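Local coordinates for protein putative Chlorite dismutase TA0507 (Thermoplasma acidophilum, PDB 3DTZ) that is of unknown function but probably binds heme and may act as an oxidoreductase of the chlorite dismutase type, at residues D[161-170]-D[212-221]. Numbering follows the deposited sequence.
Sequences EIMHEHIKMA and KLREARARKW
Arg217 reaches back across Glu165 to Glu161, and its course illustrates how one long side chain can tie the residues after a turn to a neighbouring helix. Its CB lies 3.7 Å from Glu165 OE1, and CG touches that same oxygen. NE stands 4.0 Å from Glu165 OE1, a long salt bridge with the two charged planes 77° apart. A bend at chi3 (-81°) then carries the guanidinium over Ile162, whose CG1 sits over one face toward the rim, nearest NH1 (3.7 Å) and then CZ. At the tip, NH2 donates a bent bond (135°) to the anti side of Glu161 OE2 (2.9 Å), tilted from both planes, completing the Glu161-Glu165-Arg217 salt-bridge network. Were this residue an alanine, Glu161 would probably lose its charged mate, Glu165 its more distant one, and Ile162 CG1 the guanidinium face packed on it. Glu165 OE1 also accepts hydrogen bonds from the backbone N of Arg217, on its syn lone pair (3.1 Å), and from water 1, which joins Ile162 O to Ala218 N. Elsewhere on the interface Ile162 CD1 meets Trp221 CH2 (3.5 Å), Leu213 CD2 lies over one face of the His166 ring, and Tyr152 of a second subunit packs on Glu215. The contact thus joins helix 156-172 to helix 203-213 and the type I turn Leu213-Ala216, while Trp151 of helix 149-153 continues the apolar side against Ile162 and Trp221, just before strand 222-223.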
loop_
_atom_site.group_PDB
_atom_site.type_symbol
_atom_site.label_atom_id
_atom_site.label_comp_id
_atom_site.label_asym_id
_atom_site.label_seq_id
_atom_site.Cartn_x
_atom_site.Cartn_y
_atom_site.Cartn_z
ATOM N N GLU D 161 -16.348 -32.517 4.277
ATOM C CA GLU D 161 -17.781 -32.302 4.092
ATOM C C GLU D 161 -18.052 -30.904 3.532
ATOM O O GLU D 161 -18.802 -30.753 2.563
ATOM C CB GLU D 161 -18.520 -32.505 5.415
ATOM C CG GLU D 161 -19.987 -32.121 5.385
ATOM C CD GLU D 161 -20.589 -32.027 6.772
ATOM O OE1 GLU D 161 -20.133 -32.764 7.677
ATOM O OE2 GLU D 161 -21.529 -31.220 6.956
ATOM N N ILE D 162 -17.436 -29.892 4.141
ATOM C CA ILE D 162 -17.564 -28.524 3.663
ATOM C C ILE D 162 -17.107 -28.445 2.199
ATOM O O ILE D 162 -17.805 -27.876 1.358
ATOM C CB ILE D 162 -16.787 -27.523 4.547
ATOM C CG1 ILE D 162 -17.436 -27.424 5.928
ATOM C CG2 ILE D 162 -16.747 -26.136 3.881
ATOM C CD1 ILE D 162 -16.483 -27.008 7.031
HETATM N N MSE D 163 -15.957 -29.047 1.899
HETATM C CA MSE D 163 -15.430 -29.042 0.537
HETATM C C MSE D 163 -16.260 -29.851 -0.444
HETATM O O MSE D 163 -16.382 -29.472 -1.607
HETATM C CB MSE D 163 -13.958 -29.475 0.500
HETATM C CG MSE D 163 -13.030 -28.518 1.233
HETATM SE SE MSE D 163 -13.266 -26.628 0.666
HETATM C CE MSE D 163 -12.906 -26.909 -1.243
ATOM N N HIS D 164 -16.837 -30.960 0.009
ATOM C CA HIS D 164 -17.695 -31.756 -0.871
ATOM C C HIS D 164 -18.892 -30.940 -1.353
ATOM O O HIS D 164 -19.254 -31.006 -2.532
ATOM C CB HIS D 164 -18.161 -33.044 -0.186
ATOM C CG HIS D 164 -19.153 -33.830 -0.988
ATOM N ND1 HIS D 164 -20.514 -33.610 -0.915
ATOM C CD2 HIS D 164 -18.984 -34.836 -1.879
ATOM C CE1 HIS D 164 -21.139 -34.448 -1.724
ATOM N NE2 HIS D 164 -20.233 -35.203 -2.320
ATOM N N GLU D 165 -19.483 -30.165 -0.442
ATOM C CA GLU D 165 -20.630 -29.311 -0.749
ATOM C C GLU D 165 -20.283 -28.324 -1.851
ATOM O O GLU D 165 -21.085 -28.089 -2.757
ATOM C CB GLU D 165 -21.086 -28.535 0.490
ATOM C CG GLU D 165 -22.415 -27.772 0.275
ATOM C CD GLU D 165 -22.586 -26.533 1.156
ATOM O OE1 GLU D 165 -21.613 -25.778 1.355
ATOM O OE2 GLU D 165 -23.718 -26.305 1.645
ATOM N N HIS D 166 -19.079 -27.750 -1.756
ATOM C CA HIS D 166 -18.584 -26.760 -2.722
ATOM C C HIS D 166 -18.380 -27.383 -4.093
ATOM O O HIS D 166 -18.834 -26.836 -5.105
ATOM C CB HIS D 166 -17.280 -26.157 -2.212
ATOM C CG HIS D 166 -16.532 -25.366 -3.241
ATOM N ND1 HIS D 166 -16.662 -24.000 -3.368
ATOM C CD2 HIS D 166 -15.650 -25.751 -4.195
ATOM C CE1 HIS D 166 -15.889 -23.576 -4.352
ATOM N NE2 HIS D 166 -15.270 -24.620 -4.877
ATOM N N ILE D 167 -17.703 -28.533 -4.107
ATOM C CA ILE D 167 -17.378 -29.281 -5.329
ATOM C C ILE D 167 -18.658 -29.721 -6.049
ATOM O O ILE D 167 -18.801 -29.498 -7.255
ATOM C CB ILE D 167 -16.439 -30.504 -5.016
ATOM C CG1 ILE D 167 -15.092 -30.024 -4.472
ATOM C CG2 ILE D 167 -16.198 -31.369 -6.255
ATOM C CD1 ILE D 167 -14.358 -31.048 -3.609
ATOM N N LYS D 168 -19.583 -30.323 -5.295
ATOM C CA LYS D 168 -20.911 -30.699 -5.774
ATOM C C LYS D 168 -21.653 -29.503 -6.388
ATOM O O LYS D 168 -22.242 -29.615 -7.468
ATOM C CB LYS D 168 -21.708 -31.298 -4.602
ATOM C CG LYS D 168 -23.116 -31.754 -4.896
ATOM C CD LYS D 168 -23.681 -32.496 -3.671
ATOM C CE LYS D 168 -24.935 -33.311 -3.999
ATOM N NZ LYS D 168 -26.033 -32.448 -4.520
HETATM N N MSE D 169 -21.611 -28.367 -5.690
HETATM C CA MSE D 169 -22.267 -27.141 -6.141
HETATM C C MSE D 169 -21.684 -26.599 -7.459
HETATM O O MSE D 169 -22.435 -26.193 -8.348
HETATM C CB MSE D 169 -22.221 -26.075 -5.050
HETATM C CG MSE D 169 -23.125 -24.904 -5.325
HETATM SE SE MSE D 169 -23.156 -23.552 -3.952
HETATM C CE MSE D 169 -23.749 -24.600 -2.414
ATOM N N ALA D 170 -20.358 -26.610 -7.578
ATOM C CA ALA D 170 -19.678 -26.205 -8.811
ATOM C C ALA D 170 -20.024 -27.127 -9.985
ATOM O O ALA D 170 -20.362 -26.660 -11.083
ATOM C CB ALA D 170 -18.189 -26.169 -8.594
ATOM N N LYS D 212 -22.699 -17.945 -7.808
ATOM C CA LYS D 212 -23.439 -19.050 -7.191
ATOM C C LYS D 212 -22.634 -19.701 -6.052
ATOM O O LYS D 212 -23.178 -20.022 -4.998
ATOM C CB LYS D 212 -23.826 -20.083 -8.228
ATOM C CG LYS D 212 -24.693 -21.224 -7.671
ATOM C CD LYS D 212 -26.018 -20.698 -7.085
ATOM C CE LYS D 212 -26.956 -21.837 -6.714
ATOM N NZ LYS D 212 -26.213 -22.870 -5.948
ATOM N N LEU D 213 -21.331 -19.868 -6.264
ATOM C CA LEU D 213 -20.479 -20.507 -5.267
ATOM C C LEU D 213 -20.277 -19.686 -3.998
ATOM O O LEU D 213 -19.776 -20.214 -2.994
ATOM C CB LEU D 213 -19.146 -20.934 -5.888
ATOM C CG LEU D 213 -19.208 -22.089 -6.893
ATOM C CD1 LEU D 213 -17.878 -22.230 -7.600
ATOM C CD2 LEU D 213 -19.575 -23.411 -6.188
ATOM N N ARG D 214 -20.699 -18.415 -4.018
ATOM C CA ARG D 214 -20.737 -17.606 -2.790
ATOM C C ARG D 214 -21.705 -18.221 -1.775
ATOM O O ARG D 214 -21.683 -17.873 -0.586
ATOM C CB ARG D 214 -21.146 -16.137 -3.063
ATOM C CG ARG D 214 -20.106 -15.283 -3.812
ATOM C CD ARG D 214 -18.838 -15.164 -3.005
ATOM N NE ARG D 214 -17.957 -14.032 -3.340
ATOM C CZ ARG D 214 -16.868 -14.086 -4.118
ATOM N NH1 ARG D 214 -16.505 -15.214 -4.723
ATOM N NH2 ARG D 214 -16.130 -12.983 -4.313
ATOM N N GLU D 215 -22.553 -19.129 -2.266
ATOM C CA GLU D 215 -23.595 -19.756 -1.448
ATOM C C GLU D 215 -23.075 -20.974 -0.670
ATOM O O GLU D 215 -23.791 -21.513 0.191
ATOM C CB GLU D 215 -24.831 -20.110 -2.308
ATOM C CG GLU D 215 -25.544 -18.855 -2.876
ATOM C CD GLU D 215 -26.722 -19.163 -3.800
ATOM O OE1 GLU D 215 -27.350 -20.236 -3.671
ATOM O OE2 GLU D 215 -27.023 -18.309 -4.666
ATOM N N ALA D 216 -21.835 -21.386 -0.964
ATOM C CA ALA D 216 -21.172 -22.492 -0.258
ATOM C C ALA D 216 -20.605 -22.076 1.110
ATOM O O ALA D 216 -20.021 -20.996 1.244
ATOM C CB ALA D 216 -20.075 -23.080 -1.122
ATOM N N ARG D 217 -20.780 -22.942 2.113
ATOM C CA ARG D 217 -20.236 -22.738 3.456
ATOM C C ARG D 217 -18.713 -22.492 3.451
ATOM O O ARG D 217 -18.192 -21.768 4.318
ATOM C CB ARG D 217 -20.532 -23.954 4.362
ATOM C CG ARG D 217 -21.997 -24.248 4.636
ATOM C CD ARG D 217 -22.126 -25.326 5.744
ATOM N NE ARG D 217 -21.940 -26.686 5.223
ATOM C CZ ARG D 217 -21.371 -27.695 5.885
ATOM N NH1 ARG D 217 -20.894 -27.523 7.111
ATOM N NH2 ARG D 217 -21.269 -28.892 5.312
ATOM N N ALA D 218 -18.022 -23.104 2.487
ATOM C CA ALA D 218 -16.558 -22.937 2.306
ATOM C C ALA D 218 -16.130 -21.467 2.339
ATOM O O ALA D 218 -15.074 -21.135 2.879
ATOM C CB ALA D 218 -16.097 -23.605 1.007
ATOM N N ARG D 219 -16.979 -20.584 1.805
ATOM C CA ARG D 219 -16.706 -19.131 1.773
ATOM C C ARG D 219 -16.398 -18.502 3.141
ATOM O O ARG D 219 -15.679 -17.493 3.221
ATOM C CB ARG D 219 -17.876 -18.388 1.140
ATOM C CG ARG D 219 -18.127 -18.764 -0.320
ATOM C CD ARG D 219 -16.907 -18.531 -1.216
ATOM N NE ARG D 219 -16.350 -17.175 -1.123
ATOM C CZ ARG D 219 -15.256 -16.757 -1.776
ATOM N NH1 ARG D 219 -14.595 -17.574 -2.603
ATOM N NH2 ARG D 219 -14.824 -15.505 -1.626
ATOM N N LYS D 220 -16.941 -19.098 4.200
ATOM C CA LYS D 220 -16.804 -18.541 5.542
ATOM C C LYS D 220 -15.337 -18.484 5.978
ATOM O O LYS D 220 -14.971 -17.649 6.804
ATOM C CB LYS D 220 -17.624 -19.343 6.561
ATOM C CG LYS D 220 -19.139 -19.196 6.398
ATOM C CD LYS D 220 -19.901 -19.835 7.544
ATOM C CE LYS D 220 -20.038 -21.338 7.386
ATOM N NZ LYS D 220 -20.805 -21.896 8.561
ATOM N N TRP D 221 -14.511 -19.362 5.406
ATOM C CA TRP D 221 -13.106 -19.447 5.780
ATOM C C TRP D 221 -12.145 -18.907 4.716
ATOM O O TRP D 221 -10.931 -18.900 4.940
ATOM C CB TRP D 221 -12.718 -20.888 6.125
ATOM C CG TRP D 221 -13.416 -21.447 7.337
ATOM C CD1 TRP D 221 -13.010 -21.369 8.637
ATOM C CD2 TRP D 221 -14.634 -22.192 7.336
ATOM N NE1 TRP D 221 -13.919 -22.019 9.464
ATOM C CE2 TRP D 221 -14.918 -22.540 8.682
ATOM C CE3 TRP D 221 -15.515 -22.604 6.328
ATOM C CZ2 TRP D 221 -16.057 -23.258 9.041
ATOM C CZ3 TRP D 221 -16.634 -23.328 6.684
ATOM C CH2 TRP D 221 -16.897 -23.652 8.028
HETATM O O HOH W 1 -19.046 -25.283 1.376
HETATM O O HOH W 2 -24.246 -23.584 1.915
HETATM O O HOH W 3 -17.297 -21.545 -2.339
#